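Local coordinates for protein beta-galactosidase (PDB 4CUA) that belongs to a Streptococcus pneumoniae beta-galactosidase that hydrolyses terminal beta-galactosides, and forms a carbohydrate-binding module that probably binds sugars, at residues T107-P112 against H120-S125. Residues are numbered along the deposited sequence; the frame is centred on the assembly and turned at random.
Sequences TAPKNP and HVFNDS. With EDO (1,2-ethanediol), chain H; EDO (1,2-ethanediol), chain E.
The imidazole of H120 meets P109 on one face, and C2 of a 1,2-ethanediol, probably from the crystallisation liquor, lies over the other face toward its rim, while the carbonyl oxygen of T107 lies at its edge. P109 CG sits 4.0 Å from the ring centroid, 27° off the normal, a CH-pi contact. Proline suits this place because its slightly polarised C-H bonds pack well against a pi face, and its ring closure limits how far CG can move. The same CG also reaches F122 CE2 at 4.2 Å, so the proline borders both aromatic rings. F122 suits its buried place by offering an apolar face to H120 CE1, 3.2 Å above its plane, over the ring centre.

Across the loop, H120 NE2 donates to T107 O at 2.8 Å in a nearly straight bond (169°). The oxygen lies in the imidazole plane, although the nitrogen stands above the carbonyl plane. A chi1 of -164° swings the H120 ring opposite the backbone N and carries NE2 to T107 O, and F122 N donates to H120 ND1 at 2.9 Å. Histidine suits because one flat ring both donates and accepts. The second bond joins the ring to the 3-10 turn 121-123.

Both segments belong to the long excursion between strands 94-100 and 128-130 of the galactose-binding-type beta domain. F122 stacks on F21 of strand 19-22 and meets W128 of strand 128-130, tying the turn to the sheet.

This pattern is consistent with a neutral imidazole carrying its proton on NE2; a proton on ND1 would probably compete with the F122 N-H, which is consistent with the neutral form being favoured. Two bonds thereby fix the ring's rotation.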
ATOM      1  N   THR A 107      -9.788  -1.956  12.920  1.00 17.93           N
ATOM      2  CA  THR A 107      -9.376  -0.793  13.703  1.00 20.38           C
ATOM      3  C   THR A 107      -8.125  -0.225  13.017  1.00 15.93           C
ATOM      4  O   THR A 107      -7.471  -0.919  12.249  1.00 16.45           O
ATOM      5  CB  THR A 107      -8.957  -1.252  15.120  1.00 22.88           C
ATOM      6  OG1 THR A 107      -7.946  -2.258  15.027  1.00 26.55           O
ATOM      7  CG2 THR A 107     -10.143  -1.818  15.863  1.00 28.71           C
ATOM      8  N   ALA A 108      -7.806   1.026  13.310  1.00 16.24           N
ATOM      9  CA  ALA A 108      -6.521   1.554  12.874  1.00 14.71           C
ATOM     10  C   ALA A 108      -5.457   0.768  13.662  1.00 14.23           C
ATOM     11  O   ALA A 108      -5.487   0.743  14.907  1.00 14.94           O
ATOM     12  CB  ALA A 108      -6.403   3.019  13.206  1.00 16.24           C
ATOM     13  N   PRO A 109      -4.442   0.227  12.943  1.00 13.52           N
ATOM     14  CA  PRO A 109      -3.323  -0.384  13.663  1.00 13.11           C
ATOM     15  C   PRO A 109      -2.661   0.596  14.635  1.00 12.19           C
ATOM     16  O   PRO A 109      -2.597   1.803  14.440  1.00 13.87           O
ATOM     17  CB  PRO A 109      -2.392  -0.830  12.549  1.00 14.01           C
ATOM     18  CG  PRO A 109      -3.322  -1.068  11.382  1.00 15.50           C
ATOM     19  CD  PRO A 109      -4.300   0.075  11.491  1.00 15.17           C
ATOM     20  N   LYS A 110      -2.187   0.067  15.754  1.00 11.49           N
ATOM     21  CA  LYS A 110      -1.473   0.872  16.717  1.00 12.18           C
ATOM     22  C   LYS A 110      -0.136   1.350  16.190  1.00 11.40           C
ATOM     23  O   LYS A 110       0.335   2.461  16.517  1.00 12.72           O
ATOM     24  CB  LYS A 110      -1.220   0.044  17.986  1.00 12.92           C
ATOM     25  CG  LYS A 110      -2.480  -0.371  18.734  1.00 17.22           C
ATOM     26  CD  LYS A 110      -3.089   0.830  19.384  1.00 21.52           C
ATOM     27  CE  LYS A 110      -4.184   0.507  20.395  1.00 27.12           C
ATOM     28  NZ  LYS A 110      -5.246  -0.298  19.773  1.00 31.01           N
ATOM     29  N   ASN A 111       0.480   0.516  15.352  0.52 10.43           N
ATOM     30  CA  ASN A 111       1.759   0.844  14.745  0.52  9.83           C
ATOM     31  C   ASN A 111       1.660   0.510  13.263  0.52  9.24           C
ATOM     32  O   ASN A 111       2.021  -0.580  12.822  0.52  8.94           O
ATOM     33  CB  ASN A 111       2.889   0.093  15.399  0.52  9.62           C
ATOM     34  CG  ASN A 111       2.939   0.331  16.873  0.52 10.37           C
ATOM     35  OD1 ASN A 111       3.588   1.243  17.320  0.52 11.45           O
ATOM     36  ND2 ASN A 111       2.193  -0.466  17.620  0.52 10.89           N
ATOM     37  N   PRO A 112       1.121   1.438  12.462  1.00  9.43           N
ATOM     38  CA  PRO A 112       0.740   1.135  11.070  1.00  9.74           C
ATOM     39  C   PRO A 112       1.847   0.722  10.135  1.00  9.04           C
ATOM     40  O   PRO A 112       1.563  -0.003   9.214  1.00  9.16           O
ATOM     41  CB  PRO A 112       0.065   2.417  10.551  1.00 11.99           C
ATOM     42  CG  PRO A 112       0.156   3.373  11.644  1.00 14.13           C
ATOM     43  CD  PRO A 112       0.639   2.769  12.898  1.00 10.81           C
ATOM     44  N   HIS A 120      -3.936  -8.053  14.860  1.00 13.74           N
ATOM     45  CA  HIS A 120      -4.805  -7.258  14.000  1.00 13.16           C
ATOM     46  C   HIS A 120      -5.413  -8.149  12.943  1.00 12.33           C
ATOM     47  O   HIS A 120      -4.741  -8.971  12.360  1.00 13.05           O
ATOM     48  CB  HIS A 120      -3.973  -6.129  13.373  1.00 12.52           C
ATOM     49  CG  HIS A 120      -4.814  -5.053  12.784  1.00 12.57           C
ATOM     50  ND1 HIS A 120      -5.367  -5.170  11.541  1.00 12.96           N
ATOM     51  CD2 HIS A 120      -5.251  -3.875  13.279  1.00 12.79           C
ATOM     52  CE1 HIS A 120      -6.075  -4.090  11.267  1.00 13.16           C
ATOM     53  NE2 HIS A 120      -6.048  -3.307  12.321  1.00 13.49           N
ATOM     54  N   VAL A 121      -6.674  -7.822  12.605  1.00 13.69           N
ATOM     55  CA  VAL A 121      -7.414  -8.547  11.555  1.00 13.24           C
ATOM     56  C   VAL A 121      -6.681  -8.601  10.241  1.00 12.62           C
ATOM     57  O   VAL A 121      -6.800  -9.538   9.446  1.00 12.94           O
ATOM     58  CB  VAL A 121      -8.823  -8.009  11.351  1.00 14.93           C
ATOM     59  CG1 VAL A 121      -9.662  -8.305  12.588  1.00 15.74           C
ATOM     60  CG2 VAL A 121      -8.865  -6.524  10.988  1.00 14.59           C
ATOM     61  N   PHE A 122      -5.877  -7.589   9.965  1.00 11.86           N
ATOM     62  CA  PHE A 122      -5.167  -7.599   8.711  1.00 11.62           C
ATOM     63  C   PHE A 122      -4.166  -8.741   8.564  1.00 12.17           C
ATOM     64  O   PHE A 122      -3.812  -9.084   7.466  1.00 11.97           O
ATOM     65  CB  PHE A 122      -4.402  -6.285   8.453  1.00 12.18           C
ATOM     66  CG  PHE A 122      -5.258  -5.090   8.214  1.00 11.96           C
ATOM     67  CD1 PHE A 122      -6.608  -5.163   7.855  1.00 13.46           C
ATOM     68  CD2 PHE A 122      -4.681  -3.827   8.322  1.00 12.92           C
ATOM     69  CE1 PHE A 122      -7.373  -4.018   7.642  1.00 14.33           C
ATOM     70  CE2 PHE A 122      -5.433  -2.684   8.075  1.00 12.83           C
ATOM     71  CZ  PHE A 122      -6.758  -2.781   7.728  1.00 13.61           C
ATOM     72  N   ASN A 123      -3.698  -9.295   9.684  1.00 12.48           N
ATOM     73  CA  ASN A 123      -2.730 -10.363   9.626  1.00 13.39           C
ATOM     74  C   ASN A 123      -3.351 -11.732   9.317  1.00 14.89           C
ATOM     75  O   ASN A 123      -2.578 -12.682   9.115  1.00 18.92           O
ATOM     76  CB  ASN A 123      -1.991 -10.451  10.939  1.00 12.40           C
ATOM     77  CG  ASN A 123      -1.143  -9.213  11.181  1.00 13.14           C
ATOM     78  OD1 ASN A 123      -0.473  -8.741  10.262  1.00 13.99           O
ATOM     79  ND2 ASN A 123      -1.155  -8.724  12.412  1.00 12.30           N
ATOM     80  N   ASP A 124      -4.665 -11.839   9.368  1.00 14.55           N
ATOM     81  CA  ASP A 124      -5.376 -13.130   9.068  1.00 15.05           C
ATOM     82  C   ASP A 124      -5.690 -13.183   7.588  1.00 15.78           C
ATOM     83  O   ASP A 124      -6.513 -12.378   7.099  1.00 15.08           O
ATOM     84  CB  ASP A 124      -6.598 -13.206   9.937  1.00 15.74           C
ATOM     85  CG  ASP A 124      -7.357 -14.542   9.808  1.00 16.68           C
ATOM     86  OD1 ASP A 124      -6.940 -15.340   8.924  1.00 17.99           O
ATOM     87  OD2 ASP A 124      -8.359 -14.642  10.574  1.00 21.45           O
ATOM     88  N   SER A 125      -5.092 -14.120   6.880  1.00 15.61           N
ATOM     89  CA  SER A 125      -5.313 -14.255   5.433  1.00 18.29           C
ATOM     90  C   SER A 125      -6.786 -14.571   5.102  1.00 16.88           C
ATOM     91  O   SER A 125      -7.217 -14.198   3.982  1.00 16.89           O
ATOM     92  CB  SER A 125      -4.353 -15.278   4.829  1.00 21.34           C
ATOM     93  OG  SER A 125      -4.649 -16.538   5.433  1.00 24.46           O
TER
HETATM   94  C1  EDO H2649      -9.992  -5.005  14.510  1.00 30.19           C
HETATM   95  O1  EDO H2649     -10.352  -5.891  15.582  1.00 37.16           O
HETATM   96  C2  EDO H2649      -8.453  -4.857  14.550  1.00 22.15           C
HETATM   97  O2  EDO H2649      -7.862  -6.140  14.562  1.00 26.63           O
HETATM   98  C1  EDO E2646      -0.650  -7.192   7.285  1.00 17.51           C
HETATM   99  O1  EDO E2646       0.147  -7.093   8.371  1.00 21.69           O
HETATM  100  C2  EDO E2646      -0.886  -5.707   6.788  1.00 16.38           C
HETATM  101  O2  EDO E2646      -1.182  -5.757   5.493  1.00 14.74           O